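PDB 3BLX: isocitrate dehydrogenase [NAD] subunit 1, mitochondrial from Saccharomyces cerevisiae, which catalyses, as part of a hetero-octamer, the NAD-dependent oxidative decarboxylation of isocitrate to 2-oxoglutarate in the citric acid cycle, and also binds mitochondrial mRNA leaders. Local coordinates for residues D124-E130 with D231-S237; A163-F167 with I201-Y206; F167-K171 with Y206-V211; S220-V224 with I242-I246. All coordinates share one frame; numbering follows the deposited sequence.

Contact 1 is the core of the set: two buried parallel strands of the central sheet, joined by backbone bonds and covered on both faces. Contacts 2 and 3 lie nearer the surface. Both use helix 156-172 and share Phe167 and Tyr206, and both add charged or polar pairs on their outer side to an aromatic and aliphatic centre. Helix 156-172 also packs on the strands of contact 1, through Phe165, Ala166 and Phe169. Contact 4 is buried like contact 1 but has no hydrogen bond across it. Its helix 237-251 lies against contact 1 through Leu243, and subunit 2 packs on its helices. Contacts 2 and 4 do not touch.

Contact 1: residues D124-E130 with D231-S237; sequences DLIVIRE and DVLVTPS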
loop_
_atom_site.group_PDB
_atom_site.type_symbol
_atom_site.label_atom_id
_atom_site.label_comp_id
_atom_site.label_asym_id
_atom_site.label_seq_id
_atom_site.Cartn_x
_atom_site.Cartn_y
_atom_site.Cartn_z
ATOM N N ASP E 124 -16.798 -15.320 38.093
ATOM C CA ASP E 124 -17.037 -14.856 36.730
ATOM C C ASP E 124 -16.063 -13.771 36.281
ATOM O O ASP E 124 -16.417 -12.582 36.199
ATOM C CB ASP E 124 -18.480 -14.380 36.545
ATOM C CG ASP E 124 -18.837 -14.208 35.076
ATOM O OD1 ASP E 124 -17.942 -14.430 34.219
ATOM O OD2 ASP E 124 -20.004 -13.864 34.779
ATOM N N LEU E 125 -14.839 -14.179 35.972
ATOM C CA LEU E 125 -13.897 -13.204 35.450
ATOM C C LEU E 125 -13.399 -13.531 34.052
ATOM O O LEU E 125 -13.427 -14.682 33.617
ATOM C CB LEU E 125 -12.758 -12.932 36.428
ATOM C CG LEU E 125 -11.982 -14.092 37.008
ATOM C CD1 LEU E 125 -10.804 -14.404 36.123
ATOM C CD2 LEU E 125 -11.499 -13.627 38.355
ATOM N N ILE E 126 -12.984 -12.478 33.361
ATOM C CA ILE E 126 -12.476 -12.537 32.008
ATOM C C ILE E 126 -11.092 -11.917 32.006
ATOM O O ILE E 126 -10.916 -10.819 32.517
ATOM C CB ILE E 126 -13.371 -11.728 31.108
ATOM C CG1 ILE E 126 -14.752 -12.354 31.111
ATOM C CG2 ILE E 126 -12.799 -11.627 29.679
ATOM C CD1 ILE E 126 -15.727 -11.594 30.263
ATOM N N VAL E 127 -10.115 -12.638 31.465
ATOM C CA VAL E 127 -8.757 -12.145 31.387
ATOM C C VAL E 127 -8.421 -11.899 29.927
ATOM O O VAL E 127 -8.511 -12.800 29.090
ATOM C CB VAL E 127 -7.742 -13.131 32.023
ATOM C CG1 VAL E 127 -6.307 -12.695 31.726
ATOM C CG2 VAL E 127 -7.973 -13.240 33.529
ATOM N N ILE E 128 -8.080 -10.659 29.609
ATOM C CA ILE E 128 -7.709 -10.293 28.234
ATOM C C ILE E 128 -6.235 -9.942 28.259
ATOM O O ILE E 128 -5.826 -9.050 28.994
ATOM C CB ILE E 128 -8.540 -9.092 27.721
ATOM C CG1 ILE E 128 -10.000 -9.481 27.532
ATOM C CG2 ILE E 128 -7.976 -8.554 26.435
ATOM C CD1 ILE E 128 -10.919 -8.346 27.272
ATOM N N ARG E 129 -5.421 -10.660 27.495
ATOM C CA ARG E 129 -3.997 -10.358 27.493
ATOM C C ARG E 129 -3.437 -9.964 26.108
ATOM O O ARG E 129 -3.865 -10.487 25.082
ATOM C CB ARG E 129 -3.199 -11.482 28.158
ATOM C CG ARG E 129 -2.760 -12.576 27.245
ATOM C CD ARG E 129 -1.444 -13.147 27.711
ATOM N NE ARG E 129 -0.878 -14.018 26.691
ATOM C CZ ARG E 129 -1.203 -15.301 26.569
ATOM N NH1 ARG E 129 -2.080 -15.838 27.416
ATOM N NH2 ARG E 129 -0.658 -16.047 25.610
ATOM N N GLU E 130 -2.506 -9.016 26.104
ATOM C CA GLU E 130 -1.865 -8.539 24.903
ATOM C C GLU E 130 -0.953 -9.626 24.364
ATOM O O GLU E 130 -0.209 -10.220 25.122
ATOM C CB GLU E 130 -1.048 -7.278 25.216
ATOM C CG GLU E 130 -0.850 -6.337 24.024
ATOM C CD GLU E 130 0.092 -6.892 22.941
ATOM O OE1 GLU E 130 1.160 -7.454 23.299
ATOM O OE2 GLU E 130 -0.247 -6.754 21.732
ATOM N N ASP E 231 -13.697 -8.167 37.441
ATOM C CA ASP E 231 -14.626 -8.378 36.348
ATOM C C ASP E 231 -13.854 -8.717 35.044
ATOM O O ASP E 231 -13.662 -9.881 34.703
ATOM C CB ASP E 231 -15.527 -7.143 36.203
ATOM C CG ASP E 231 -16.752 -7.408 35.334
ATOM O OD1 ASP E 231 -16.794 -8.478 34.691
ATOM O OD2 ASP E 231 -17.670 -6.550 35.294
ATOM N N VAL E 232 -13.406 -7.698 34.323
ATOM C CA VAL E 232 -12.537 -7.910 33.197
ATOM C C VAL E 232 -11.135 -7.449 33.557
ATOM O O VAL E 232 -10.947 -6.298 33.932
ATOM C CB VAL E 232 -13.042 -7.136 31.988
ATOM C CG1 VAL E 232 -12.007 -7.154 30.907
ATOM C CG2 VAL E 232 -14.329 -7.736 31.476
ATOM N N LEU E 233 -10.158 -8.350 33.483
ATOM C CA LEU E 233 -8.753 -7.973 33.645
ATOM C C LEU E 233 -8.036 -7.810 32.286
ATOM O O LEU E 233 -8.163 -8.670 31.414
ATOM C CB LEU E 233 -8.044 -9.007 34.493
ATOM C CG LEU E 233 -8.631 -9.158 35.892
ATOM C CD1 LEU E 233 -7.918 -10.273 36.677
ATOM C CD2 LEU E 233 -8.473 -7.841 36.591
ATOM N N VAL E 234 -7.311 -6.701 32.094
ATOM C CA VAL E 234 -6.468 -6.493 30.907
ATOM C C VAL E 234 -5.014 -6.425 31.324
ATOM O O VAL E 234 -4.665 -5.625 32.175
ATOM C CB VAL E 234 -6.734 -5.159 30.242
ATOM C CG1 VAL E 234 -6.339 -5.238 28.787
ATOM C CG2 VAL E 234 -8.178 -4.785 30.382
ATOM N N THR E 235 -4.162 -7.256 30.735
ATOM C CA THR E 235 -2.768 -7.290 31.146
ATOM C C THR E 235 -1.846 -7.482 29.962
ATOM O O THR E 235 -2.253 -7.985 28.920
ATOM C CB THR E 235 -2.498 -8.435 32.134
ATOM O OG1 THR E 235 -2.516 -9.680 31.439
ATOM C CG2 THR E 235 -3.578 -8.493 33.178
ATOM N N PRO E 236 -0.593 -7.058 30.118
ATOM C CA PRO E 236 0.474 -7.337 29.160
ATOM C C PRO E 236 0.667 -8.846 29.028
ATOM O O PRO E 236 0.162 -9.631 29.828
ATOM C CB PRO E 236 1.705 -6.718 29.826
ATOM C CG PRO E 236 1.163 -5.674 30.737
ATOM C CD PRO E 236 -0.129 -6.223 31.237
ATOM N N SER E 237 1.408 -9.244 28.013
ATOM C CA SER E 237 1.746 -10.641 27.824
ATOM C C SER E 237 2.235 -11.357 29.102
ATOM O O SER E 237 1.763 -12.450 29.420
ATOM C CB SER E 237 2.812 -10.747 26.738
ATOM O OG SER E 237 3.848 -9.782 26.951
#
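Ile128 and Val232 meet on one face of a parallel beta ladder in the central sheet of the isocitrate/isopropylmalate dehydrogenase fold. Strands 124-130 and 232-235 run the same way, 17° apart. Five backbone hydrogen bonds join them, from Ile126 N to Asp231 O at one end to Glu130 N to Thr235 O at the other. Ile126, Ile128, Val232 and Val234 share the face that helix 156-172 covers. There Ile128 slants back across the ladder, its CD1 4.0 Å from Val232 CG1. Its CG1 is anti to the carbonyl carbon (chi1 -68°), and this carries CD1 toward Val232 rather than Val234. The other branch, Ile128 CG2, stands 4.4 Å from Val234 CG1. Val232 turns CG2 to Ile126 CB, at 4.1 Å.

The opposite face carries Val127, Leu233, Arg129 and Thr235. Val127 CG2 and Leu233 CD1 are 4.3 Å apart, and Leu243 of helix 237-251 packs on Leu233 and Thr235. Thr235 OG1 bonds to Pro236 O at 3.1 Å and lies beside Arg129 CB. Arg129 probably binds substrate, and Arg98, another probable substrate-binding residue, is close by. The Arg129 chain passes Ser237, with CD 3.7 Å from Ser237 O.

Contact 2: residues A163-F167 with I201-Y206; sequences ARFAF and IGQKEY
Arg164 and Glu205 form a two-pronged salt bridge between two packed helices, 156-172 and 190-205, in the alpha/beta fold of this dehydrogenase family. The short helix segments lie 10.8 Å apart and cross at -63°. The Arg164 chain is extended from CG to NE (chi2 -173°), which carries its guanidinium out to Glu205. It presents its side, NE and NH2, to the carboxylate. Its NH2 gives a straight bond to the syn lone pair of Glu205 OE2 at 2.9 Å, while NE binds Glu205 OE1 at 3.3 Å. The two flat groups are nearly coplanar, with one main bond to each oxygen; a weak one also runs from NE to OE2. NH1 makes a long, weak ion pair with Glu160. Ile201 CD1 lies over one guanidinium face, 3.7 Å from Arg164 CZ. A methionine in place of Arg164 would probably leave the Glu205 carboxylate without its charged mate and free to turn.

Deeper in, Phe167 CB sits over the centre of the Tyr206 ring, a CH-pi contact 3.4 Å from the centroid. The two rings are near parallel (16°) but slid apart. The Tyr206 hydroxyl is satisfied by Asp168 OD1. Tyr206 N, just past helix 190-205, bonds back to Gly202 O. At the far end of its ring, Phe167 CZ rests 3.6 Å from Gly202 CA.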
loop_
_atom_site.group_PDB
_atom_site.type_symbol
_atom_site.label_atom_id
_atom_site.label_comp_id
_atom_site.label_asym_id
_atom_site.label_seq_id
_atom_site.Cartn_x
_atom_site.Cartn_y
_atom_site.Cartn_z
ATOM N N ALA E 163 -6.405 -1.952 24.768
ATOM C CA ALA E 163 -7.363 -1.199 25.580
ATOM C C ALA E 163 -8.732 -1.137 24.905
ATOM O O ALA E 163 -9.757 -1.385 25.537
ATOM C CB ALA E 163 -6.867 0.194 25.818
ATOM N N ARG E 164 -8.754 -0.783 23.623
ATOM C CA ARG E 164 -10.036 -0.603 22.965
ATOM C C ARG E 164 -10.681 -1.954 22.831
ATOM O O ARG E 164 -11.908 -2.085 22.920
ATOM C CB ARG E 164 -9.897 0.081 21.602
ATOM C CG ARG E 164 -9.417 1.505 21.755
ATOM C CD ARG E 164 -9.434 2.279 20.451
ATOM N NE ARG E 164 -9.117 3.673 20.741
ATOM C CZ ARG E 164 -7.957 4.252 20.460
ATOM N NH1 ARG E 164 -6.982 3.584 19.834
ATOM N NH2 ARG E 164 -7.778 5.517 20.790
ATOM N N PHE E 165 -9.856 -2.972 22.642
ATOM C CA PHE E 165 -10.405 -4.313 22.530
ATOM C C PHE E 165 -11.124 -4.696 23.821
ATOM O O PHE E 165 -12.258 -5.178 23.796
ATOM C CB PHE E 165 -9.332 -5.354 22.235
ATOM C CG PHE E 165 -9.880 -6.732 22.166
ATOM C CD1 PHE E 165 -10.291 -7.263 20.953
ATOM C CD2 PHE E 165 -10.055 -7.480 23.324
ATOM C CE1 PHE E 165 -10.848 -8.532 20.891
ATOM C CE2 PHE E 165 -10.609 -8.745 23.283
ATOM C CZ PHE E 165 -11.010 -9.275 22.055
ATOM N N ALA E 166 -10.443 -4.486 24.937
ATOM C CA ALA E 166 -10.984 -4.813 26.249
ATOM C C ALA E 166 -12.271 -4.041 26.541
ATOM O O ALA E 166 -13.264 -4.618 27.014
ATOM C CB ALA E 166 -9.954 -4.549 27.342
ATOM N N PHE E 167 -12.276 -2.745 26.252
ATOM C CA PHE E 167 -13.456 -1.942 26.524
ATOM C C PHE E 167 -14.595 -2.307 25.605
ATOM O O PHE E 167 -15.729 -2.434 26.059
ATOM C CB PHE E 167 -13.125 -0.464 26.444
ATOM C CG PHE E 167 -12.344 0.023 27.622
ATOM C CD1 PHE E 167 -12.884 -0.043 28.901
ATOM C CD2 PHE E 167 -11.076 0.536 27.460
ATOM C CE1 PHE E 167 -12.172 0.419 30.003
ATOM C CE2 PHE E 167 -10.353 0.996 28.561
ATOM C CZ PHE E 167 -10.908 0.932 29.840
ATOM N N ILE E 201 -8.120 5.959 27.966
ATOM C CA ILE E 201 -9.063 5.483 26.968
ATOM C C ILE E 201 -10.386 5.139 27.629
ATOM O O ILE E 201 -11.453 5.219 27.011
ATOM C CB ILE E 201 -8.498 4.287 26.218
ATOM C CG1 ILE E 201 -7.301 4.759 25.382
ATOM C CG2 ILE E 201 -9.579 3.617 25.371
ATOM C CD1 ILE E 201 -7.084 3.975 24.095
ATOM N N GLY E 202 -10.311 4.798 28.912
ATOM C CA GLY E 202 -11.496 4.520 29.708
ATOM C C GLY E 202 -12.357 5.748 29.959
ATOM O O GLY E 202 -13.567 5.742 29.702
ATOM N N GLN E 203 -11.731 6.812 30.454
ATOM C CA GLN E 203 -12.440 8.052 30.779
ATOM C C GLN E 203 -12.970 8.825 29.563
ATOM O O GLN E 203 -14.074 9.364 29.612
ATOM C CB GLN E 203 -11.560 8.940 31.670
ATOM C CG GLN E 203 -11.281 8.304 33.037
ATOM C CD GLN E 203 -10.044 8.865 33.708
ATOM O OE1 GLN E 203 -9.256 9.587 33.086
ATOM N NE2 GLN E 203 -9.860 8.530 34.986
ATOM N N LYS E 204 -12.199 8.857 28.475
ATOM C CA LYS E 204 -12.573 9.623 27.284
ATOM C C LYS E 204 -13.504 8.874 26.355
ATOM O O LYS E 204 -14.409 9.469 25.786
ATOM C CB LYS E 204 -11.337 10.106 26.512
ATOM C CG LYS E 204 -10.381 10.972 27.340
ATOM C CD LYS E 204 -9.172 11.440 26.530
ATOM C CE LYS E 204 -8.131 12.102 27.444
ATOM N NZ LYS E 204 -6.808 12.301 26.773
ATOM N N GLU E 205 -13.299 7.573 26.184
ATOM C CA GLU E 205 -14.071 6.852 25.160
ATOM C C GLU E 205 -15.132 5.874 25.702
ATOM O O GLU E 205 -16.027 5.454 24.965
ATOM C CB GLU E 205 -13.142 6.138 24.165
ATOM C CG GLU E 205 -12.006 6.985 23.596
ATOM C CD GLU E 205 -11.224 6.251 22.486
ATOM O OE1 GLU E 205 -11.732 5.242 21.927
ATOM O OE2 GLU E 205 -10.093 6.689 22.170
ATOM N N TYR E 206 -15.029 5.509 26.974
ATOM C CA TYR E 206 -15.954 4.522 27.556
ATOM C C TYR E 206 -16.343 4.928 28.987
ATOM O O TYR E 206 -15.881 4.339 29.969
ATOM C CB TYR E 206 -15.334 3.107 27.526
ATOM C CG TYR E 206 -14.918 2.633 26.126
ATOM C CD1 TYR E 206 -13.665 2.945 25.607
ATOM C CD2 TYR E 206 -15.779 1.862 25.338
ATOM C CE1 TYR E 206 -13.283 2.531 24.344
ATOM C CE2 TYR E 206 -15.404 1.432 24.060
ATOM C CZ TYR E 206 -14.150 1.771 23.567
ATOM O OH TYR E 206 -13.776 1.350 22.291
#

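Contact 3: residues F167-K171 with Y206-V211; sequences FDFAK and YPDIDV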
loop_
_atom_site.group_PDB
_atom_site.type_symbol
_atom_site.label_atom_id
_atom_site.label_comp_id
_atom_site.label_asym_id
_atom_site.label_seq_id
_atom_site.Cartn_x
_atom_site.Cartn_y
_atom_site.Cartn_z
ATOM N N PHE E 167 -12.276 -2.745 26.252
ATOM C CA PHE E 167 -13.456 -1.942 26.524
ATOM C C PHE E 167 -14.595 -2.307 25.605
ATOM O O PHE E 167 -15.729 -2.434 26.059
ATOM C CB PHE E 167 -13.125 -0.464 26.444
ATOM C CG PHE E 167 -12.344 0.023 27.622
ATOM C CD1 PHE E 167 -12.884 -0.043 28.901
ATOM C CD2 PHE E 167 -11.076 0.536 27.460
ATOM C CE1 PHE E 167 -12.172 0.419 30.003
ATOM C CE2 PHE E 167 -10.353 0.996 28.561
ATOM C CZ PHE E 167 -10.908 0.932 29.840
ATOM N N ASP E 168 -14.297 -2.499 24.318
ATOM C CA ASP E 168 -15.331 -2.920 23.365
ATOM C C ASP E 168 -15.959 -4.242 23.757
ATOM O O ASP E 168 -17.117 -4.500 23.446
ATOM C CB ASP E 168 -14.782 -3.023 21.955
ATOM C CG ASP E 168 -14.594 -1.661 21.294
ATOM O OD1 ASP E 168 -15.344 -0.711 21.643
ATOM O OD2 ASP E 168 -13.698 -1.546 20.415
ATOM N N PHE E 169 -15.187 -5.063 24.451
ATOM C CA PHE E 169 -15.613 -6.405 24.853
ATOM C C PHE E 169 -16.500 -6.316 26.087
ATOM O O PHE E 169 -17.514 -6.984 26.187
ATOM C CB PHE E 169 -14.376 -7.249 25.150
ATOM C CG PHE E 169 -14.643 -8.706 25.303
ATOM C CD1 PHE E 169 -14.948 -9.238 26.561
ATOM C CD2 PHE E 169 -14.538 -9.558 24.208
ATOM C CE1 PHE E 169 -15.171 -10.599 26.718
ATOM C CE2 PHE E 169 -14.754 -10.912 24.348
ATOM C CZ PHE E 169 -15.075 -11.443 25.608
ATOM N N ALA E 170 -16.097 -5.477 27.027
ATOM C CA ALA E 170 -16.909 -5.189 28.190
ATOM C C ALA E 170 -18.264 -4.622 27.764
ATOM O O ALA E 170 -19.288 -5.052 28.272
ATOM C CB ALA E 170 -16.175 -4.220 29.125
ATOM N N LYS E 171 -18.267 -3.670 26.827
ATOM C CA LYS E 171 -19.504 -3.111 26.250
ATOM C C LYS E 171 -20.398 -4.218 25.697
ATOM O O LYS E 171 -21.567 -4.330 26.048
ATOM C CB LYS E 171 -19.181 -2.126 25.111
ATOM C CG LYS E 171 -20.106 -0.895 24.992
ATOM C CD LYS E 171 -19.660 0.223 25.968
ATOM C CE LYS E 171 -20.461 1.535 25.821
ATOM N NZ LYS E 171 -20.091 2.571 26.869
ATOM N N TYR E 206 -15.029 5.509 26.974
ATOM C CA TYR E 206 -15.954 4.522 27.556
ATOM C C TYR E 206 -16.343 4.928 28.987
ATOM O O TYR E 206 -15.881 4.339 29.969
ATOM C CB TYR E 206 -15.334 3.107 27.526
ATOM C CG TYR E 206 -14.918 2.633 26.126
ATOM C CD1 TYR E 206 -13.665 2.945 25.607
ATOM C CD2 TYR E 206 -15.779 1.862 25.338
ATOM C CE1 TYR E 206 -13.283 2.531 24.344
ATOM C CE2 TYR E 206 -15.404 1.432 24.060
ATOM C CZ TYR E 206 -14.150 1.771 23.567
ATOM O OH TYR E 206 -13.776 1.350 22.291
ATOM N N PRO E 207 -17.192 5.953 29.110
ATOM C CA PRO E 207 -17.417 6.549 30.438
ATOM C C PRO E 207 -18.317 5.663 31.302
ATOM O O PRO E 207 -18.201 5.661 32.544
ATOM C CB PRO E 207 -18.114 7.879 30.117
ATOM C CG PRO E 207 -17.995 8.042 28.581
ATOM C CD PRO E 207 -17.934 6.651 28.046
ATOM N N ASP E 208 -19.188 4.906 30.624
ATOM C CA ASP E 208 -20.134 3.979 31.261
ATOM C C ASP E 208 -19.457 2.769 31.922
ATOM O O ASP E 208 -20.107 1.969 32.607
ATOM C CB ASP E 208 -21.146 3.475 30.230
ATOM C CG ASP E 208 -22.011 4.593 29.656
ATOM O OD1 ASP E 208 -21.990 5.712 30.224
ATOM O OD2 ASP E 208 -22.714 4.346 28.639
ATOM N N ILE E 209 -18.152 2.643 31.704
ATOM C CA ILE E 209 -17.387 1.537 32.254
ATOM C C ILE E 209 -16.349 1.997 33.283
ATOM O O ILE E 209 -15.559 2.919 33.036
ATOM C CB ILE E 209 -16.713 0.731 31.136
ATOM C CG1 ILE E 209 -17.770 0.070 30.273
ATOM C CG2 ILE E 209 -15.793 -0.320 31.735
ATOM C CD1 ILE E 209 -17.213 -0.633 29.072
ATOM N N ASP E 210 -16.363 1.343 34.436
ATOM C CA ASP E 210 -15.425 1.642 35.512
ATOM C C ASP E 210 -14.032 1.147 35.186
ATOM O O ASP E 210 -13.810 -0.059 35.037
ATOM C CB ASP E 210 -15.872 0.984 36.828
ATOM C CG ASP E 210 -17.023 1.717 37.497
ATOM O OD1 ASP E 210 -17.656 2.583 36.847
ATOM O OD2 ASP E 210 -17.301 1.418 38.679
ATOM N N VAL E 211 -13.090 2.074 35.104
ATOM C CA VAL E 211 -11.686 1.715 34.929
ATOM C C VAL E 211 -10.974 1.695 36.277
ATOM O O VAL E 211 -11.357 2.412 37.183
ATOM C CB VAL E 211 -10.962 2.729 34.060
ATOM C CG1 VAL E 211 -9.764 2.066 33.395
ATOM C CG2 VAL E 211 -11.914 3.307 33.021
#
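The rings of Tyr206 and Phe167 organise this contact. One face of Tyr206 carries the CB of Phe167. At the edge of Tyr206, near its plane, come Asp168 OD1 and the Lys171 CD methylene. The Phe167 ring has two aliphatic neighbours at its own edge. Ile209 CG2 lies 4.1 Å from Phe167 CD1, and Val211 CG1 lies 3.9 Å from Phe167 CZ. The Val211 side chain crosses the phenylalanine at about a right angle.

The polar link is a hydrogen bond from Tyr206 OH to Asp168 OD1, at 2.7 Å. The carboxylate stands steeply to the phenol ring (72°), and the hydroxyl meets OD1 from above the carboxylate plane. This bond fixes the outer end of Tyr206, while Phe167 supports its face.

Ile209 packs against the helix through its end methyl. With CG1 beside its backbone N (chi1 -65°), the chain runs out straight to bring CD1 to Ala170 CB, 3.7 Å away. The same CD1 touches Lys171 CD at 4.0 Å. Lys171 then runs outward to Asp208, but the NZ to OD2 distance is long, at 3.6 Å, and Asp208 is poorly ordered. The ion pair is therefore weak at best.

Phe167, Ala170 and Ile209 also pack on Val178 of strand 177-182. Tyr206 to Ile209 form a type I turn between helix 190-205 and strand 210-215. Strand 177-182, that helix and strand 210-215 make a beta-alpha-beta crossover, and helix 156-172 packs against its returning turn.

Contact 4: residues S220-V224 with I242-I246; sequences SMQAV and ILGNI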
loop_
_atom_site.group_PDB
_atom_site.type_symbol
_atom_site.label_atom_id
_atom_site.label_comp_id
_atom_site.label_asym_id
_atom_site.label_seq_id
_atom_site.Cartn_x
_atom_site.Cartn_y
_atom_site.Cartn_z
ATOM N N SER E 220 -2.553 -10.912 42.132
ATOM C CA SER E 220 -2.389 -12.332 42.384
ATOM C C SER E 220 -2.989 -12.713 43.736
ATOM O O SER E 220 -3.805 -13.633 43.819
ATOM C CB SER E 220 -0.910 -12.697 42.365
ATOM O OG SER E 220 -0.393 -12.582 41.053
ATOM N N MET E 221 -2.571 -12.010 44.785
ATOM C CA MET E 221 -3.072 -12.240 46.131
ATOM C C MET E 221 -4.589 -12.071 46.152
ATOM O O MET E 221 -5.327 -12.929 46.643
ATOM C CB MET E 221 -2.417 -11.251 47.096
ATOM C CG MET E 221 -2.643 -11.553 48.561
ATOM S SD MET E 221 -1.998 -10.222 49.569
ATOM C CE MET E 221 -3.383 -9.049 49.493
ATOM N N GLN E 222 -5.047 -10.966 45.596
ATOM C CA GLN E 222 -6.467 -10.654 45.570
ATOM C C GLN E 222 -7.279 -11.701 44.779
ATOM O O GLN E 222 -8.442 -11.959 45.072
ATOM C CB GLN E 222 -6.653 -9.261 44.965
ATOM C CG GLN E 222 -7.618 -8.375 45.705
ATOM C CD GLN E 222 -7.185 -8.110 47.122
ATOM O OE1 GLN E 222 -7.989 -8.202 48.050
ATOM N NE2 GLN E 222 -5.904 -7.787 47.304
ATOM N N ALA E 223 -6.668 -12.298 43.765
ATOM C CA ALA E 223 -7.396 -13.241 42.917
ATOM C C ALA E 223 -7.663 -14.600 43.583
ATOM O O ALA E 223 -8.688 -15.244 43.312
ATOM C CB ALA E 223 -6.673 -13.447 41.574
ATOM N N VAL E 224 -6.727 -15.057 44.415
ATOM C CA VAL E 224 -6.909 -16.325 45.104
ATOM C C VAL E 224 -7.737 -16.163 46.372
ATOM O O VAL E 224 -8.371 -17.121 46.810
ATOM C CB VAL E 224 -5.571 -17.028 45.436
ATOM C CG1 VAL E 224 -4.809 -17.337 44.167
ATOM C CG2 VAL E 224 -4.714 -16.190 46.377
ATOM N N ILE E 242 0.026 -16.068 34.322
ATOM C CA ILE E 242 -0.150 -16.249 35.751
ATOM C C ILE E 242 -1.588 -15.994 36.193
ATOM O O ILE E 242 -2.195 -16.837 36.848
ATOM C CB ILE E 242 0.819 -15.376 36.556
ATOM C CG1 ILE E 242 2.216 -15.990 36.488
ATOM C CG2 ILE E 242 0.361 -15.252 37.988
ATOM C CD1 ILE E 242 3.316 -15.011 36.758
ATOM N N LEU E 243 -2.152 -14.847 35.845
ATOM C CA LEU E 243 -3.546 -14.594 36.208
ATOM C C LEU E 243 -4.485 -15.659 35.668
ATOM O O LEU E 243 -5.423 -16.063 36.338
ATOM C CB LEU E 243 -4.004 -13.232 35.724
ATOM C CG LEU E 243 -3.297 -12.089 36.434
ATOM C CD1 LEU E 243 -3.778 -10.781 35.857
ATOM C CD2 LEU E 243 -3.569 -12.168 37.925
ATOM N N GLY E 244 -4.226 -16.125 34.454
ATOM C CA GLY E 244 -5.058 -17.143 33.833
ATOM C C GLY E 244 -5.014 -18.469 34.562
ATOM O O GLY E 244 -6.004 -19.164 34.676
ATOM N N ASN E 245 -3.855 -18.838 35.068
ATOM C CA ASN E 245 -3.770 -20.077 35.790
ATOM C C ASN E 245 -4.415 -20.039 37.161
ATOM O O ASN E 245 -4.912 -21.057 37.622
ATOM C CB ASN E 245 -2.350 -20.594 35.805
ATOM C CG ASN E 245 -1.995 -21.305 34.498
ATOM O OD1 ASN E 245 -2.645 -22.286 34.101
ATOM N ND2 ASN E 245 -0.986 -20.801 33.809
ATOM N N ILE E 246 -4.450 -18.869 37.792
ATOM C CA ILE E 246 -5.218 -18.710 39.023
ATOM C C ILE E 246 -6.675 -18.854 38.676
ATOM O O ILE E 246 -7.437 -19.533 39.358
ATOM C CB ILE E 246 -5.009 -17.334 39.664
ATOM C CG1 ILE E 246 -3.599 -17.226 40.253
ATOM C CG2 ILE E 246 -6.050 -17.096 40.722
ATOM C CD1 ILE E 246 -3.179 -15.850 40.456
#
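The helical segments that bring Ser220, Ala223 and Val224 to Ile246 run nearly parallel, 13° apart, with their axes 10.2 Å from each other. No hydrogen bond crosses between them, and the packing is largely aliphatic. Ile246 carries most of it. Its CG2 lies 3.7 Å from Val224 CG1 and 3.8 Å from Ala223 CB, and the Val224 and Ile246 side chains cross at about a right angle. In the other branch CG1, on the side of the backbone N (chi1 -71°), leads CD1 to the Ser220 backbone, 4.1 Å from Ser220 O. With alanine at Ile246, both branches would be gone, and a gap would be likely to open beside Val224 and Ala223. Ser220 OG stands 4.1 Å from Ile242 CG2, but its hydrogen bond goes to Val216 O in its own helix.

Subunit 2 covers this pair of helices. The Val224 carbonyl accepts a hydrogen bond from Tyr126 of subunit 2, and Ile242 packs on Ile221 of subunit 2. This fits the helical bundle by which subunits of this family pair. Along the chain, strand 232-235 joins helix 216-225 to helix 237-251, and helix 237-251 leans back on that strand.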